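Local coordinates for protein 2-pyrone-4,6-dicarboxylic acid hydrolase, putative (Pseudomonas putida, PDB 2FFI) that probably hydrolyses the lactone ring of 2-pyrone-4,6-dicarboxylate, as a putative TIM-barrel lactonase of the amidohydrolase superfamily, at residues L177-F182 and L212-Q217; G200-Q205 and V252-A257; V194-S199 and A224-E229. One frame throughout, in Å; residues are numbered along the deposited sequence.

Contact 1 of 3, residues L177-F182 and L212-Q217; sequences LGQPGF and LAFARQ
Phe214 sends its ring from helix 208-225 into the loop 177-182 and overlaps Leu177, Gln179 and Phe182. Its CG is anti to the backbone N (chi1 175°), which carries the ring off the helix and in among these three side chains. The edge of the ring is directed at the face of Phe182, a T-shaped stack. The two centroids are 5.7 Å apart and the planes stand at 62°. Leu177 approaches the Phe214 ring obliquely, with its CD2 methyl 3.7 Å from Phe214 CE2. This methyl also lies 4.1 Å from Gln217 CB, about one helical turn further on. Gln179 comes from the direction opposite to Phe214 on an extended chain. Its NE2 is 3.4 Å from Phe214 CZ, and the amide plane is tilted by 39° from the ring. Both ends of this amide are satisfied within the loop region: OE1 accepts from Asp172 N and NE2 donates to Gly176 O. These two bonds fix the amide's rotation beside the ring. With an alanine in place of Phe214, the face of Phe182 would probably lose its edge-on partner and a gap would open between the loop and the helix. Phe182 also touches Ala218 and Leu222 of the same helix. The arrangement is aromatic packing of a strand-to-helix loop on a neighbouring outer helix of a TIM barrel.

Contact 2 of 3, residues G200-Q205 and V252-A257; sequences GIYRLQ and VEQFEA
The turn that follows barrel strand 194-199 meets the outer helix 248-258 through one glutamine, Gln254, set against Ile201 and Tyr202. Gln254 leaves the helix with an extended chain and ends in its amide beside both residues. It comes from the direction opposite to Ile201, and its amide carbon CD is 3.6 Å from Ile201 CG1. The flank of the isoleucine therefore lies against the amide group. The oxygen of the amide, OE1, sits at the edge of the Tyr202 ring, in its plane, 4.0 Å from Tyr202 CD1. Amide and ring are nearly coplanar, with their planes 15° apart. Tyr202 has CG between its backbone N and carbonyl carbon (chi1 52°), a position that folds the ring back over Gly200. Gly200 CA lies 3.6 Å above one face of the Tyr202 ring, offset toward the rim. In a TIM barrel such turns, at the C-terminal ends of the strands, form the end where active sites lie. Residues 201-203 make a short 3-10 turn here. A water joins the two segments: it accepts from Ile201 N at 3.2 Å and gives a weak hydrogen bond to Gln254 OE1 at 3.3 Å. The amide oxygen is thus tied loosely to the backbone of the turn. Ile201 also packs on Asn211 and Ala215 of helix 208-225. Next in the turn, Arg203 forms a salt bridge with Asp236, and Tyr202 CE2 lies over one face of its guanidinium, offset toward the rim.

Contact 3 of 3, residues V194-S199 and A224-E229; sequences VWVKVS and AHYGAE
Trp195 starts away from segment 224-229, yet the end of its indole swings back to it, with NE1 3.6 Å from Glu229 O. The contact belongs to a beta-alpha-beta unit of the TIM barrel, made of strand 194-199, helix 208-225 and strand 231-234. It joins the first strand to the turn that leads from the helix into the second. On the opposite side of the strand from the start of Trp195, Val194 and Val196 point toward Tyr226. Tyr226 has CG anti to its carbonyl carbon (chi1 -72°), which brings the ring up against these two valines. Val194 crosses the tyrosine at about a right angle. Its CG2 methyl is 3.8 Å from Tyr226 CE1. Val196 CG1 comes at the ring obliquely, 4.2 Å from Tyr226 CD2, the atom across the ring from CE1. The ring also packs on Leu231 of the next strand and on Leu188. The helix gives way to the turn at Gly227, whose positive phi (102°) redirects the chain toward Ala228 and Glu229. Backbone hydrogen bonds link Val196 with Arg230 and Trp195 with Ile163 and Ile165, which places the strand within the parallel sheet. Over one face of the Tyr226 ring, offset toward the rim, His225 ND1 stands 4.1 Å above the plane and is hydrogen-bonded to Leu185 O.

In the fold
From the N terminus, the first segment met is 177-182, in the loop before helix 182-185. Strand 194-199 follows, then the turn 200-205 directly after it. Helix 208-225 comes next: residues 212-217 close contact 1, and residues 224-229, at its end and in the turn beyond, close contact 3. Contact 2 closes last, on helix 248-258. Each pair of contacts crosses along the chain and none nests inside another. Contacts 1 and 3 both use helix 208-225: one packs it on a preceding loop, the other sets the turn after it against the strand. Contacts 1 and 2 touch directly, where Leu212 packs on Ile201. Together they tie outer helices, loops and parallel sheet in this part of the barrel.

Contact 1 of 3, residues L177-F182 and L212-Q217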
loop_
_atom_site.group_PDB
_atom_site.type_symbol
_atom_site.label_atom_id
_atom_site.label_comp_id
_atom_site.label_asym_id
_atom_site.label_seq_id
_atom_site.Cartn_x
_atom_site.Cartn_y
_atom_site.Cartn_z
ATOM N N LEU A 177 -13.404 -8.885 15.044
ATOM C CA LEU A 177 -13.875 -8.392 13.762
ATOM C C LEU A 177 -14.984 -7.364 13.927
ATOM O O LEU A 177 -15.282 -6.623 13.002
ATOM C CB LEU A 177 -14.380 -9.557 12.902
ATOM C CG LEU A 177 -13.397 -10.701 12.643
ATOM C CD1 LEU A 177 -14.060 -11.761 11.787
ATOM C CD2 LEU A 177 -12.156 -10.171 11.960
ATOM N N GLY A 178 -15.594 -7.325 15.105
ATOM C CA GLY A 178 -16.661 -6.378 15.359
ATOM C C GLY A 178 -16.123 -5.057 15.856
ATOM O O GLY A 178 -16.883 -4.224 16.345
ATOM N N GLN A 179 -14.810 -4.872 15.742
ATOM C CA GLN A 179 -14.162 -3.634 16.160
ATOM C C GLN A 179 -14.966 -2.444 15.682
ATOM O O GLN A 179 -15.742 -2.549 14.732
ATOM C CB GLN A 179 -12.772 -3.523 15.552
ATOM C CG GLN A 179 -11.701 -4.295 16.248
ATOM C CD GLN A 179 -10.403 -4.231 15.496
ATOM O OE1 GLN A 179 -9.903 -3.155 15.185
ATOM N NE2 GLN A 179 -9.850 -5.390 15.189
ATOM N N PRO A 180 -14.763 -1.284 16.318
ATOM C CA PRO A 180 -15.479 -0.065 15.949
ATOM C C PRO A 180 -15.302 0.352 14.491
ATOM O O PRO A 180 -16.203 0.945 13.899
ATOM C CB PRO A 180 -14.922 0.960 16.927
ATOM C CG PRO A 180 -13.527 0.480 17.146
ATOM C CD PRO A 180 -13.752 -0.995 17.348
ATOM N N GLY A 181 -14.153 0.057 13.898
ATOM C CA GLY A 181 -13.966 0.447 12.509
ATOM C C GLY A 181 -14.020 -0.697 11.503
ATOM O O GLY A 181 -14.482 -0.545 10.368
ATOM N N PHE A 182 -13.541 -1.858 11.923
ATOM C CA PHE A 182 -13.516 -3.011 11.050
ATOM C C PHE A 182 -14.898 -3.535 10.724
ATOM O O PHE A 182 -15.118 -4.115 9.664
ATOM C CB PHE A 182 -12.703 -4.125 11.674
ATOM C CG PHE A 182 -12.178 -5.091 10.677
ATOM C CD1 PHE A 182 -11.097 -4.754 9.882
ATOM C CD2 PHE A 182 -12.759 -6.339 10.527
ATOM C CE1 PHE A 182 -10.596 -5.646 8.956
ATOM C CE2 PHE A 182 -12.265 -7.242 9.602
ATOM C CZ PHE A 182 -11.178 -6.893 8.815
ATOM N N LEU A 212 -1.456 -12.797 13.732
ATOM C CA LEU A 212 -1.540 -13.859 12.751
ATOM C C LEU A 212 -2.893 -14.546 12.835
ATOM O O LEU A 212 -3.468 -14.909 11.815
ATOM C CB LEU A 212 -0.386 -14.846 12.973
ATOM C CG LEU A 212 0.020 -15.838 11.877
ATOM C CD1 LEU A 212 -0.975 -16.985 11.853
ATOM C CD2 LEU A 212 0.102 -15.147 10.531
ATOM N N ALA A 213 -3.419 -14.722 14.040
ATOM C CA ALA A 213 -4.725 -15.367 14.177
ATOM C C ALA A 213 -5.807 -14.440 13.628
ATOM O O ALA A 213 -6.757 -14.882 12.994
ATOM C CB ALA A 213 -5.012 -15.690 15.641
ATOM N N PHE A 214 -5.650 -13.142 13.875
ATOM C CA PHE A 214 -6.613 -12.155 13.419
ATOM C C PHE A 214 -6.467 -11.884 11.930
ATOM O O PHE A 214 -7.436 -11.616 11.250
ATOM C CB PHE A 214 -6.461 -10.861 14.227
ATOM C CG PHE A 214 -7.342 -9.753 13.749
ATOM C CD1 PHE A 214 -6.938 -8.927 12.704
ATOM C CD2 PHE A 214 -8.593 -9.552 14.317
ATOM C CE1 PHE A 214 -7.771 -7.911 12.233
ATOM C CE2 PHE A 214 -9.437 -8.540 13.857
ATOM C CZ PHE A 214 -9.027 -7.716 12.810
ATOM N N ALA A 215 -5.243 -11.941 11.434
ATOM C CA ALA A 215 -5.006 -11.728 10.020
ATOM C C ALA A 215 -5.743 -12.824 9.254
ATOM O O ALA A 215 -6.253 -12.606 8.155
ATOM C CB ALA A 215 -3.515 -11.786 9.720
ATOM N N ARG A 216 -5.810 -14.004 9.857
ATOM C CA ARG A 216 -6.478 -15.156 9.259
ATOM C C ARG A 216 -7.980 -14.944 9.161
ATOM O O ARG A 216 -8.590 -15.181 8.125
ATOM C CB ARG A 216 -6.181 -16.411 10.090
ATOM C CG ARG A 216 -6.856 -17.674 9.591
ATOM C CD ARG A 216 -6.487 -17.940 8.143
ATOM N NE ARG A 216 -6.915 -19.264 7.700
ATOM C CZ ARG A 216 -6.450 -20.402 8.204
ATOM N NH1 ARG A 216 -6.895 -21.560 7.738
ATOM N NH2 ARG A 216 -5.536 -20.381 9.168
ATOM N N GLN A 217 -8.570 -14.504 10.260
ATOM C CA GLN A 217 -10.000 -14.248 10.310
ATOM C C GLN A 217 -10.352 -13.073 9.398
ATOM O O GLN A 217 -11.305 -13.134 8.624
ATOM C CB GLN A 217 -10.406 -13.924 11.751
ATOM C CG GLN A 217 -10.089 -15.025 12.748
ATOM C CD GLN A 217 -10.975 -16.244 12.564
ATOM O OE1 GLN A 217 -10.774 -17.278 13.210
ATOM N NE2 GLN A 217 -11.972 -16.128 11.684
#

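Contact 2 of 3, residues G200-Q205 and V252-A257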
loop_
_atom_site.group_PDB
_atom_site.type_symbol
_atom_site.label_atom_id
_atom_site.label_comp_id
_atom_site.label_asym_id
_atom_site.label_seq_id
_atom_site.Cartn_x
_atom_site.Cartn_y
_atom_site.Cartn_z
ATOM N N GLY A 200 1.783 -6.377 6.268
ATOM C CA GLY A 200 2.265 -5.939 7.562
ATOM C C GLY A 200 1.373 -6.351 8.700
ATOM O O GLY A 200 0.884 -5.502 9.437
ATOM N N ILE A 201 1.152 -7.648 8.869
ATOM C CA ILE A 201 0.291 -8.041 9.972
ATOM C C ILE A 201 1.008 -7.678 11.274
ATOM O O ILE A 201 0.365 -7.465 12.294
ATOM C CB ILE A 201 -0.054 -9.558 9.977
ATOM C CG1 ILE A 201 1.108 -10.345 10.567
ATOM C CG2 ILE A 201 -0.389 -10.021 8.577
ATOM C CD1 ILE A 201 0.666 -11.659 11.187
ATOM N N TYR A 202 2.333 -7.590 11.231
ATOM C CA TYR A 202 3.093 -7.260 12.434
ATOM C C TYR A 202 2.822 -5.847 12.944
ATOM O O TYR A 202 3.508 -5.364 13.848
ATOM C CB TYR A 202 4.585 -7.417 12.191
ATOM C CG TYR A 202 5.069 -6.687 10.976
ATOM C CD1 TYR A 202 5.181 -7.342 9.751
ATOM C CD2 TYR A 202 5.432 -5.343 11.049
ATOM C CE1 TYR A 202 5.647 -6.681 8.626
ATOM C CE2 TYR A 202 5.898 -4.667 9.928
ATOM C CZ TYR A 202 6.008 -5.343 8.717
ATOM O OH TYR A 202 6.486 -4.696 7.597
ATOM N N ARG A 203 1.815 -5.191 12.373
ATOM C CA ARG A 203 1.448 -3.835 12.775
ATOM C C ARG A 203 0.129 -3.798 13.544
ATOM O O ARG A 203 -0.278 -2.753 14.045
ATOM C CB ARG A 203 1.341 -2.944 11.537
ATOM C CG ARG A 203 2.674 -2.623 10.910
ATOM C CD ARG A 203 2.523 -1.694 9.723
ATOM N NE ARG A 203 3.786 -1.497 9.015
ATOM C CZ ARG A 203 4.792 -0.749 9.460
ATOM N NH1 ARG A 203 5.898 -0.630 8.735
ATOM N NH2 ARG A 203 4.696 -0.118 10.624
ATOM N N LEU A 204 -0.529 -4.946 13.647
ATOM C CA LEU A 204 -1.807 -5.028 14.331
ATOM C C LEU A 204 -1.809 -4.853 15.848
ATOM O O LEU A 204 -2.720 -5.337 16.518
ATOM C CB LEU A 204 -2.502 -6.340 13.952
ATOM C CG LEU A 204 -3.178 -6.367 12.565
ATOM C CD1 LEU A 204 -2.891 -5.064 11.799
ATOM C CD2 LEU A 204 -2.705 -7.585 11.765
ATOM N N GLN A 205 -0.806 -4.154 16.383
ATOM C CA GLN A 205 -0.716 -3.887 17.824
ATOM C C GLN A 205 -0.804 -5.116 18.706
ATOM O O GLN A 205 -1.195 -5.024 19.868
ATOM C CB GLN A 205 -1.820 -2.927 18.273
ATOM C CG GLN A 205 -1.366 -1.508 18.482
ATOM C CD GLN A 205 -0.792 -0.919 17.222
ATOM O OE1 GLN A 205 0.425 -0.962 16.985
ATOM N NE2 GLN A 205 -1.671 -0.369 16.387
ATOM N N VAL A 252 6.886 -13.256 4.035
ATOM C CA VAL A 252 6.320 -14.270 3.123
ATOM C C VAL A 252 5.831 -15.482 3.939
ATOM O O VAL A 252 4.754 -16.029 3.707
ATOM C CB VAL A 252 7.389 -14.735 2.088
ATOM C CG1 VAL A 252 6.788 -15.734 1.123
ATOM C CG2 VAL A 252 7.946 -13.535 1.346
ATOM N N GLU A 253 6.654 -15.883 4.902
ATOM C CA GLU A 253 6.355 -16.988 5.802
ATOM C C GLU A 253 5.025 -16.766 6.520
ATOM O O GLU A 253 4.310 -17.722 6.812
ATOM C CB GLU A 253 7.476 -17.122 6.822
ATOM C CG GLU A 253 8.781 -17.678 6.240
ATOM C CD GLU A 253 9.888 -17.804 7.278
ATOM O OE1 GLU A 253 9.567 -17.884 8.491
ATOM O OE2 GLU A 253 11.078 -17.835 6.876
ATOM N N GLN A 254 4.705 -15.506 6.818
ATOM C CA GLN A 254 3.438 -15.179 7.465
ATOM C C GLN A 254 2.337 -15.278 6.424
ATOM O O GLN A 254 1.176 -15.528 6.748
ATOM C CB GLN A 254 3.429 -13.754 8.002
ATOM C CG GLN A 254 4.214 -13.486 9.253
ATOM C CD GLN A 254 4.161 -12.012 9.617
ATOM O OE1 GLN A 254 4.546 -11.159 8.816
ATOM N NE2 GLN A 254 3.674 -11.703 10.823
ATOM N N PHE A 255 2.687 -15.037 5.169
ATOM C CA PHE A 255 1.685 -15.129 4.118
ATOM C C PHE A 255 1.338 -16.598 3.970
ATOM O O PHE A 255 0.168 -16.976 4.019
ATOM C CB PHE A 255 2.231 -14.558 2.811
ATOM C CG PHE A 255 1.450 -14.955 1.610
ATOM C CD1 PHE A 255 1.905 -15.979 0.783
ATOM C CD2 PHE A 255 0.253 -14.328 1.313
ATOM C CE1 PHE A 255 1.178 -16.378 -0.320
ATOM C CE2 PHE A 255 -0.483 -14.719 0.213
ATOM C CZ PHE A 255 -0.019 -15.747 -0.606
ATOM N N GLU A 256 2.370 -17.422 3.823
ATOM C CA GLU A 256 2.194 -18.861 3.684
ATOM C C GLU A 256 1.381 -19.384 4.870
ATOM O O GLU A 256 0.598 -20.316 4.735
ATOM C CB GLU A 256 3.559 -19.533 3.670
ATOM C CG GLU A 256 4.568 -18.853 2.765
ATOM C CD GLU A 256 4.682 -19.514 1.410
ATOM O OE1 GLU A 256 3.732 -19.403 0.598
ATOM O OE2 GLU A 256 5.731 -20.157 1.166
ATOM N N ALA A 257 1.562 -18.763 6.028
ATOM C CA ALA A 257 0.854 -19.190 7.229
ATOM C C ALA A 257 -0.652 -18.957 7.181
ATOM O O ALA A 257 -1.411 -19.738 7.753
ATOM C CB ALA A 257 1.445 -18.503 8.464
HETATM O O HOH W 1 2.668 -9.423 6.696
#

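Contact 3 of 3, residues V194-S199 and A224-E229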
loop_
_atom_site.group_PDB
_atom_site.type_symbol
_atom_site.label_atom_id
_atom_site.label_comp_id
_atom_site.label_asym_id
_atom_site.label_seq_id
_atom_site.Cartn_x
_atom_site.Cartn_y
_atom_site.Cartn_z
ATOM N N VAL A 194 -13.359 -0.264 -4.071
ATOM C CA VAL A 194 -12.551 -0.302 -2.859
ATOM C C VAL A 194 -11.647 -1.534 -2.741
ATOM O O VAL A 194 -12.099 -2.686 -2.780
ATOM C CB VAL A 194 -13.433 -0.165 -1.594
ATOM C CG1 VAL A 194 -14.646 -1.057 -1.707
ATOM C CG2 VAL A 194 -12.616 -0.494 -0.344
ATOM N N TRP A 195 -10.352 -1.257 -2.609
ATOM C CA TRP A 195 -9.329 -2.284 -2.486
ATOM C C TRP A 195 -8.781 -2.266 -1.082
ATOM O O TRP A 195 -8.712 -1.224 -0.424
ATOM C CB TRP A 195 -8.176 -2.016 -3.450
ATOM C CG TRP A 195 -8.417 -2.502 -4.822
ATOM C CD1 TRP A 195 -8.003 -3.683 -5.361
ATOM C CD2 TRP A 195 -9.170 -1.842 -5.833
ATOM N NE1 TRP A 195 -8.458 -3.807 -6.654
ATOM C CE2 TRP A 195 -9.181 -2.691 -6.966
ATOM C CE3 TRP A 195 -9.849 -0.622 -5.890
ATOM C CZ2 TRP A 195 -9.833 -2.350 -8.142
ATOM C CZ3 TRP A 195 -10.504 -0.283 -7.059
ATOM C CH2 TRP A 195 -10.494 -1.145 -8.172
ATOM N N VAL A 196 -8.378 -3.438 -0.627
ATOM C CA VAL A 196 -7.815 -3.560 0.689
ATOM C C VAL A 196 -6.545 -4.396 0.600
ATOM O O VAL A 196 -6.532 -5.480 0.007
ATOM C CB VAL A 196 -8.817 -4.215 1.643
ATOM C CG1 VAL A 196 -9.360 -5.474 1.011
ATOM C CG2 VAL A 196 -8.143 -4.515 2.976
ATOM N N LYS A 197 -5.471 -3.869 1.178
ATOM C CA LYS A 197 -4.186 -4.549 1.175
ATOM C C LYS A 197 -3.976 -5.394 2.420
ATOM O O LYS A 197 -4.173 -4.936 3.548
ATOM C CB LYS A 197 -3.033 -3.544 1.053
ATOM C CG LYS A 197 -2.623 -3.254 -0.369
ATOM C CD LYS A 197 -1.237 -2.620 -0.476
ATOM C CE LYS A 197 -1.306 -1.103 -0.574
ATOM N NZ LYS A 197 -0.133 -0.512 -1.287
ATOM N N VAL A 198 -3.596 -6.646 2.194
ATOM C CA VAL A 198 -3.312 -7.577 3.274
ATOM C C VAL A 198 -1.779 -7.605 3.385
ATOM O O VAL A 198 -1.086 -8.300 2.649
ATOM C CB VAL A 198 -3.908 -8.980 2.962
ATOM C CG1 VAL A 198 -3.986 -9.205 1.468
ATOM C CG2 VAL A 198 -3.067 -10.068 3.623
ATOM N N SER A 199 -1.265 -6.799 4.302
ATOM C CA SER A 199 0.169 -6.665 4.507
ATOM C C SER A 199 0.530 -6.159 5.899
ATOM O O SER A 199 -0.293 -5.577 6.611
ATOM C CB SER A 199 0.765 -5.709 3.455
ATOM O OG SER A 199 0.174 -4.413 3.502
ATOM N N ALA A 224 -14.772 -12.148 1.749
ATOM C CA ALA A 224 -16.182 -12.522 1.674
ATOM C C ALA A 224 -17.065 -11.324 1.313
ATOM O O ALA A 224 -18.149 -11.498 0.761
ATOM C CB ALA A 224 -16.637 -13.123 3.004
ATOM N N HIS A 225 -16.589 -10.117 1.619
ATOM C CA HIS A 225 -17.333 -8.896 1.348
ATOM C C HIS A 225 -16.797 -8.118 0.153
ATOM O O HIS A 225 -17.545 -7.442 -0.545
ATOM C CB HIS A 225 -17.325 -7.987 2.578
ATOM C CG HIS A 225 -18.181 -6.769 2.420
ATOM N ND1 HIS A 225 -17.875 -5.559 3.006
ATOM C CD2 HIS A 225 -19.325 -6.563 1.721
ATOM C CE1 HIS A 225 -18.786 -4.664 2.672
ATOM N NE2 HIS A 225 -19.679 -5.248 1.891
ATOM N N TYR A 226 -15.496 -8.199 -0.079
ATOM C CA TYR A 226 -14.906 -7.484 -1.201
ATOM C C TYR A 226 -14.561 -8.392 -2.369
ATOM O O TYR A 226 -14.734 -8.007 -3.530
ATOM C CB TYR A 226 -13.662 -6.728 -0.742
ATOM C CG TYR A 226 -13.997 -5.532 0.100
ATOM C CD1 TYR A 226 -14.733 -4.482 -0.428
ATOM C CD2 TYR A 226 -13.584 -5.452 1.422
ATOM C CE1 TYR A 226 -15.049 -3.371 0.338
ATOM C CE2 TYR A 226 -13.892 -4.347 2.205
ATOM C CZ TYR A 226 -14.623 -3.306 1.655
ATOM O OH TYR A 226 -14.889 -2.187 2.405
ATOM N N GLY A 227 -14.071 -9.591 -2.055
ATOM C CA GLY A 227 -13.704 -10.546 -3.084
ATOM C C GLY A 227 -12.207 -10.604 -3.310
ATOM O O GLY A 227 -11.495 -9.649 -3.007
ATOM N N ALA A 228 -11.733 -11.726 -3.847
ATOM C CA ALA A 228 -10.311 -11.931 -4.125
ATOM C C ALA A 228 -9.744 -10.896 -5.096
ATOM O O ALA A 228 -8.569 -10.522 -5.005
ATOM C CB ALA A 228 -10.098 -13.329 -4.686
ATOM N N GLU A 229 -10.579 -10.441 -6.031
ATOM C CA GLU A 229 -10.160 -9.447 -7.022
ATOM C C GLU A 229 -9.988 -8.060 -6.400
ATOM O O GLU A 229 -9.779 -7.074 -7.103
ATOM C CB GLU A 229 -11.176 -9.379 -8.178
ATOM C CG GLU A 229 -10.651 -8.612 -9.406
ATOM C CD GLU A 229 -11.608 -8.594 -10.602
ATOM O OE1 GLU A 229 -12.057 -9.688 -11.028
ATOM O OE2 GLU A 229 -11.890 -7.486 -11.127
#